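Local structure of intron-associated endonuclease 1 (Enterobacteria phage T4, 1MK0) at residues 18-32 with 54-66. The protein cuts DNA as the GIY-YIG homing endonuclease I-TevI, probably so that its intron can spread; only the catalytic domain is present. The protein carries 1 engineered substitution. Residues are numbered along the deposited sequence; the frame is centred on the assembly and turned at random.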
loop_
_atom_site.group_PDB
_atom_site.type_symbol
_atom_site.label_atom_id
_atom_site.label_comp_id
_atom_site.label_asym_id
_atom_site.label_seq_id
_atom_site.Cartn_x
_atom_site.Cartn_y
_atom_site.Cartn_z
ATOM N N VAL A 18 -1.834 -2.990 0.110
ATOM C CA VAL A 18 -3.008 -2.143 -0.070
ATOM C C VAL A 18 -2.940 -0.978 0.909
ATOM O O VAL A 18 -2.651 -1.163 2.085
ATOM C CB VAL A 18 -4.314 -2.930 0.184
ATOM C CG1 VAL A 18 -5.508 -1.976 0.171
ATOM C CG2 VAL A 18 -4.488 -4.010 -0.881
ATOM N N GLY A 19 -3.199 0.231 0.422
ATOM C CA GLY A 19 -3.157 1.385 1.302
ATOM C C GLY A 19 -4.150 2.454 0.897
ATOM O O GLY A 19 -4.898 2.283 -0.059
ATOM N N SER A 20 -4.165 3.558 1.638
ATOM C CA SER A 20 -5.068 4.666 1.343
ATOM C C SER A 20 -4.254 5.953 1.313
ATOM O O SER A 20 -3.242 6.069 2.000
ATOM C CB SER A 20 -6.165 4.759 2.406
ATOM O OG SER A 20 -5.618 4.963 3.698
ATOM N N ALA A 21 -4.684 6.924 0.518
ATOM C CA ALA A 21 -3.932 8.168 0.435
ATOM C C ALA A 21 -4.775 9.403 0.193
ATOM O O ALA A 21 -5.833 9.339 -0.441
ATOM C CB ALA A 21 -2.882 8.053 -0.661
ATOM N N LYS A 22 -4.289 10.526 0.713
ATOM C CA LYS A 22 -4.935 11.818 0.521
ATOM C C LYS A 22 -4.556 12.211 -0.909
ATOM O O LYS A 22 -5.331 12.851 -1.620
ATOM C CB LYS A 22 -4.402 12.839 1.531
ATOM C CG LYS A 22 -4.924 14.261 1.327
ATOM C CD LYS A 22 -6.444 14.337 1.419
ATOM C CE LYS A 22 -6.941 15.755 1.163
ATOM N NZ LYS A 22 -8.429 15.838 1.145
ATOM N N ASP A 23 -3.346 11.822 -1.314
ATOM C CA ASP A 23 -2.855 12.037 -2.675
ATOM C C ASP A 23 -1.995 10.838 -3.060
ATOM O O ASP A 23 -0.954 10.588 -2.454
ATOM C CB ASP A 23 -2.011 13.299 -2.817
ATOM C CG ASP A 23 -1.526 13.493 -4.245
ATOM O OD1 ASP A 23 -2.375 13.738 -5.132
ATOM O OD2 ASP A 23 -0.310 13.374 -4.495
ATOM N N PHE A 24 -2.429 10.103 -4.077
ATOM C CA PHE A 24 -1.714 8.914 -4.524
ATOM C C PHE A 24 -0.238 9.111 -4.856
ATOM O O PHE A 24 0.627 8.466 -4.266
ATOM C CB PHE A 24 -2.413 8.308 -5.743
ATOM C CG PHE A 24 -3.773 7.749 -5.449
ATOM C CD1 PHE A 24 -3.927 6.701 -4.545
ATOM C CD2 PHE A 24 -4.899 8.253 -6.090
ATOM C CE1 PHE A 24 -5.189 6.161 -4.283
ATOM C CE2 PHE A 24 -6.162 7.724 -5.839
ATOM C CZ PHE A 24 -6.311 6.676 -4.934
ATOM N N GLU A 25 0.048 9.999 -5.802
ATOM C CA GLU A 25 1.420 10.239 -6.236
ATOM C C GLU A 25 2.389 10.527 -5.094
ATOM O O GLU A 25 3.480 9.958 -5.039
ATOM C CB GLU A 25 1.456 11.393 -7.239
ATOM C CG GLU A 25 2.515 11.240 -8.318
ATOM C CD GLU A 25 2.266 10.031 -9.209
ATOM O OE1 GLU A 25 1.193 9.970 -9.847
ATOM O OE2 GLU A 25 3.140 9.141 -9.272
ATOM N N LYS A 26 1.992 11.406 -4.184
ATOM C CA LYS A 26 2.852 11.755 -3.064
ATOM C C LYS A 26 2.985 10.622 -2.061
ATOM O O LYS A 26 4.059 10.414 -1.496
ATOM C CB LYS A 26 2.340 13.025 -2.389
ATOM C CG LYS A 26 2.528 14.243 -3.273
ATOM C CD LYS A 26 1.978 15.505 -2.658
ATOM C CE LYS A 26 2.260 16.683 -3.576
ATOM N NZ LYS A 26 1.675 17.945 -3.072
ATOM N N ARG A 27 1.907 9.876 -1.843
ATOM C CA ARG A 27 1.976 8.768 -0.898
ATOM C C ARG A 27 2.946 7.711 -1.409
ATOM O O ARG A 27 3.733 7.156 -0.641
ATOM C CB ARG A 27 0.600 8.127 -0.692
ATOM C CG ARG A 27 0.606 7.033 0.375
ATOM C CD ARG A 27 0.844 7.635 1.750
ATOM N NE ARG A 27 1.099 6.646 2.799
ATOM C CZ ARG A 27 2.291 6.124 3.071
ATOM N NH1 ARG A 27 3.361 6.480 2.367
ATOM N NH2 ARG A 27 2.422 5.277 4.083
ATOM N N TRP A 28 2.884 7.435 -2.710
ATOM C CA TRP A 28 3.756 6.438 -3.313
ATOM C C TRP A 28 5.212 6.874 -3.232
ATOM O O TRP A 28 6.096 6.056 -2.987
ATOM C CB TRP A 28 3.359 6.184 -4.771
ATOM C CG TRP A 28 1.974 5.620 -4.929
ATOM C CD1 TRP A 28 1.267 4.909 -4.001
ATOM C CD2 TRP A 28 1.144 5.691 -6.096
ATOM N NE1 TRP A 28 0.047 4.536 -4.516
ATOM C CE2 TRP A 28 -0.055 5.002 -5.799
ATOM C CE3 TRP A 28 1.296 6.268 -7.363
ATOM C CZ2 TRP A 28 -1.097 4.877 -6.725
ATOM C CZ3 TRP A 28 0.259 6.143 -8.284
ATOM C CH2 TRP A 28 -0.922 5.452 -7.959
ATOM N N LYS A 29 5.459 8.162 -3.447
ATOM C CA LYS A 29 6.815 8.681 -3.374
ATOM C C LYS A 29 7.331 8.492 -1.961
ATOM O O LYS A 29 8.488 8.123 -1.756
ATOM C CB LYS A 29 6.848 10.170 -3.738
ATOM C CG LYS A 29 6.624 10.454 -5.211
ATOM C CD LYS A 29 6.868 11.920 -5.526
ATOM C CE LYS A 29 6.751 12.196 -7.017
ATOM N NZ LYS A 29 7.104 13.608 -7.348
ATOM N N ARG A 30 6.463 8.732 -0.983
ATOM C CA ARG A 30 6.851 8.590 0.416
ATOM C C ARG A 30 7.196 7.148 0.767
ATOM O O ARG A 30 8.118 6.897 1.541
ATOM C CB ARG A 30 5.741 9.097 1.340
ATOM C CG ARG A 30 6.051 8.908 2.820
ATOM C CD ARG A 30 5.391 9.984 3.664
ATOM N NE ARG A 30 3.935 9.945 3.599
ATOM C CZ ARG A 30 3.161 9.278 4.450
ATOM N NH1 ARG A 30 3.703 8.584 5.442
ATOM N NH2 ARG A 30 1.842 9.319 4.318
ATOM N N HIS A 31 6.455 6.202 0.199
ATOM C CA HIS A 31 6.715 4.789 0.457
ATOM C C HIS A 31 8.129 4.405 0.061
ATOM O O HIS A 31 8.832 3.739 0.814
ATOM C CB HIS A 31 5.748 3.908 -0.332
ATOM C CG HIS A 31 4.443 3.674 0.356
ATOM N ND1 HIS A 31 4.349 3.027 1.568
ATOM C CD2 HIS A 31 3.175 3.977 -0.011
ATOM C CE1 HIS A 31 3.077 2.935 1.917
ATOM N NE2 HIS A 31 2.346 3.504 0.977
ATOM N N PHE A 32 8.540 4.813 -1.131
ATOM C CA PHE A 32 9.867 4.462 -1.598
ATOM C C PHE A 32 10.978 5.226 -0.898
ATOM O O PHE A 32 12.076 4.702 -0.737
ATOM C CB PHE A 32 9.922 4.597 -3.120
ATOM C CG PHE A 32 8.988 3.652 -3.825
ATOM C CD1 PHE A 32 9.133 2.277 -3.675
ATOM C CD2 PHE A 32 7.931 4.133 -4.588
ATOM C CE1 PHE A 32 8.234 1.391 -4.274
ATOM C CE2 PHE A 32 7.025 3.258 -5.191
ATOM C CZ PHE A 32 7.177 1.885 -5.032
ATOM N N ASN A 54 13.181 -1.201 -6.043
ATOM C CA ASN A 54 11.859 -0.891 -6.581
ATOM C C ASN A 54 11.435 -1.649 -7.832
ATOM O O ASN A 54 11.577 -1.154 -8.953
ATOM C CB ASN A 54 11.733 0.611 -6.832
ATOM C CG ASN A 54 10.306 1.032 -7.154
ATOM O OD1 ASN A 54 10.022 2.220 -7.318
ATOM N ND2 ASN A 54 9.406 0.061 -7.244
ATOM N N VAL A 55 10.903 -2.850 -7.629
ATOM C CA VAL A 55 10.407 -3.681 -8.718
ATOM C C VAL A 55 8.882 -3.658 -8.630
ATOM O O VAL A 55 8.208 -4.574 -9.093
ATOM C CB VAL A 55 10.895 -5.146 -8.582
ATOM C CG1 VAL A 55 12.393 -5.213 -8.821
ATOM C CG2 VAL A 55 10.558 -5.691 -7.198
ATOM N N PHE A 56 8.348 -2.593 -8.037
ATOM C CA PHE A 56 6.907 -2.468 -7.849
ATOM C C PHE A 56 6.174 -1.580 -8.843
ATOM O O PHE A 56 6.765 -0.716 -9.492
ATOM C CB PHE A 56 6.609 -1.958 -6.434
ATOM C CG PHE A 56 7.220 -2.794 -5.350
ATOM C CD1 PHE A 56 8.548 -2.616 -4.981
ATOM C CD2 PHE A 56 6.479 -3.790 -4.722
ATOM C CE1 PHE A 56 9.133 -3.420 -4.004
ATOM C CE2 PHE A 56 7.056 -4.598 -3.744
ATOM C CZ PHE A 56 8.386 -4.413 -3.387
ATOM N N GLU A 57 4.867 -1.816 -8.935
ATOM C CA GLU A 57 3.962 -1.059 -9.790
ATOM C C GLU A 57 2.829 -0.551 -8.909
ATOM O O GLU A 57 2.180 -1.334 -8.215
ATOM C CB GLU A 57 3.366 -1.942 -10.885
ATOM C CG GLU A 57 4.198 -2.064 -12.140
ATOM C CD GLU A 57 3.453 -2.790 -13.246
ATOM O OE1 GLU A 57 2.335 -2.353 -13.596
ATOM O OE2 GLU A 57 3.982 -3.794 -13.767
ATOM N N CYS A 58 2.597 0.756 -8.938
ATOM C CA CYS A 58 1.536 1.359 -8.143
ATOM C C CYS A 58 0.321 1.644 -9.016
ATOM O O CYS A 58 0.451 2.184 -10.113
ATOM C CB CYS A 58 2.021 2.670 -7.518
ATOM S SG CYS A 58 3.429 2.513 -6.394
ATOM N N SER A 59 -0.860 1.274 -8.533
ATOM C CA SER A 59 -2.088 1.528 -9.277
ATOM C C SER A 59 -3.221 1.873 -8.320
ATOM O O SER A 59 -3.192 1.509 -7.147
ATOM C CB SER A 59 -2.468 0.314 -10.133
ATOM O OG SER A 59 -2.651 -0.848 -9.352
ATOM N N ILE A 60 -4.212 2.594 -8.827
ATOM C CA ILE A 60 -5.356 2.992 -8.021
ATOM C C ILE A 60 -6.405 1.892 -8.033
ATOM O O ILE A 60 -6.718 1.338 -9.087
ATOM C CB ILE A 60 -6.002 4.279 -8.580
ATOM C CG1 ILE A 60 -5.010 5.439 -8.487
ATOM C CG2 ILE A 60 -7.285 4.594 -7.826
ATOM C CD1 ILE A 60 -5.471 6.698 -9.192
ATOM N N LEU A 61 -6.933 1.564 -6.860
ATOM C CA LEU A 61 -7.977 0.553 -6.771
ATOM C C LEU A 61 -9.320 1.271 -6.798
ATOM O O LEU A 61 -10.237 0.866 -7.510
ATOM C CB LEU A 61 -7.845 -0.255 -5.475
ATOM C CG LEU A 61 -6.622 -1.170 -5.338
ATOM C CD1 LEU A 61 -6.661 -1.855 -3.987
ATOM C CD2 LEU A 61 -6.608 -2.199 -6.453
ATOM N N GLU A 62 -9.417 2.348 -6.026
ATOM C CA GLU A 62 -10.642 3.139 -5.934
ATOM C C GLU A 62 -10.352 4.591 -5.604
ATOM O O GLU A 62 -9.729 4.872 -4.582
ATOM C CB GLU A 62 -11.528 2.609 -4.809
ATOM C CG GLU A 62 -12.597 1.640 -5.192
ATOM C CD GLU A 62 -13.292 1.099 -3.965
ATOM O OE1 GLU A 62 -13.692 1.906 -3.097
ATOM O OE2 GLU A 62 -13.430 -0.131 -3.865
ATOM N N GLU A 63 -10.811 5.514 -6.446
ATOM C CA GLU A 63 -10.630 6.928 -6.144
ATOM C C GLU A 63 -11.877 7.317 -5.362
ATOM O O GLU A 63 -12.987 7.270 -5.893
ATOM C CB GLU A 63 -10.531 7.785 -7.413
ATOM C CG GLU A 63 -10.377 9.274 -7.090
ATOM C CD GLU A 63 -10.252 10.167 -8.314
ATOM O OE1 GLU A 63 -10.232 11.405 -8.136
ATOM O OE2 GLU A 63 -10.170 9.646 -9.444
ATOM N N ILE A 64 -11.692 7.671 -4.095
ATOM C CA ILE A 64 -12.793 8.063 -3.225
ATOM C C ILE A 64 -12.286 9.123 -2.258
ATOM O O ILE A 64 -11.079 9.264 -2.068
ATOM C CB ILE A 64 -13.341 6.859 -2.406
ATOM C CG1 ILE A 64 -12.223 6.232 -1.567
ATOM C CG2 ILE A 64 -13.967 5.837 -3.339
ATOM C CD1 ILE A 64 -12.672 5.039 -0.747
ATOM N N PRO A 65 -13.199 9.889 -1.642
ATOM C CA PRO A 65 -12.809 10.937 -0.692
ATOM C C PRO A 65 -12.019 10.369 0.481
ATOM O O PRO A 65 -12.312 9.275 0.970
ATOM C CB PRO A 65 -14.149 11.517 -0.248
ATOM C CG PRO A 65 -15.004 11.339 -1.464
ATOM C CD PRO A 65 -14.648 9.935 -1.901
ATOM N N TYR A 66 -11.015 11.118 0.928
ATOM C CA TYR A 66 -10.189 10.680 2.044
ATOM C C TYR A 66 -10.875 11.046 3.360
ATOM O O TYR A 66 -10.509 12.014 4.034
ATOM C CB TYR A 66 -8.801 11.320 1.945
ATOM C CG TYR A 66 -7.769 10.725 2.878
ATOM C CD1 TYR A 66 -7.377 11.400 4.032
ATOM C CD2 TYR A 66 -7.175 9.495 2.602
ATOM C CE1 TYR A 66 -6.418 10.870 4.888
ATOM C CE2 TYR A 66 -6.213 8.951 3.454
ATOM C CZ TYR A 66 -5.840 9.647 4.595
ATOM O OH TYR A 66 -4.886 9.132 5.446
HETATM O O HOH W 1 -4.328 6.529 5.582
HETATM O O HOH W 2 -10.295 13.906 -0.248
HETATM O O HOH W 3 -9.764 14.799 3.749
#
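In the GIY-YIG catalytic domain, three aromatic side chains spaced one turn apart on helix 24-32, Phe24, Trp28 and Phe32, pack on strand 56-60, an outermost strand of the three-stranded antiparallel sheet, and on the loop just before it. Helix and strand run nearly antiparallel, 154° between their directions, with axes 10.0 Å apart. CG is anti to the carbonyl carbon in all three (chi1 near -65°), which turns the rings toward 54-66. In the middle, Cys58 rides over one face of the Trp28 indole: its CB sits 3.5 Å from the centroid of the Trp28 six-membered ring, while SG lies above the five-membered ring. The same SG meets the edge of Phe32, 3.9 Å from Phe32 CE2, making two sulfur-aromatic contacts. The side-chain amide of Asn54 stacks on one face of Phe32, the planes 24° apart, and Phe56 CD1 approaches the rim of that ring. At the other end, Ile60 crosses Phe24 at about a right angle, placing CG1 over the ring face, 3.7 Å from the Phe24 ring centroid; the carbonyl oxygen of Glu62 meets the Phe24 edge in plane. Beyond the strand, Tyr66 lays a ring face against the backbone of Lys22 and against Lys22 CB, a CH-pi contact. Water fastens this corner: one molecule joins Ser20 OG to Tyr66 OH, and two others link Lys22 NZ to the backbone N and O of Tyr66. Asp23 caps the start of the helix, its OD2 accepting from Lys26 N at 3.0 Å. Central strand 4-10 supplies Tyr6, edge-to-face with Trp28; Phe96 stacks on Tyr66; helix 68-81 touches Val18 and Leu61, and helix 43-52 packs on Phe56.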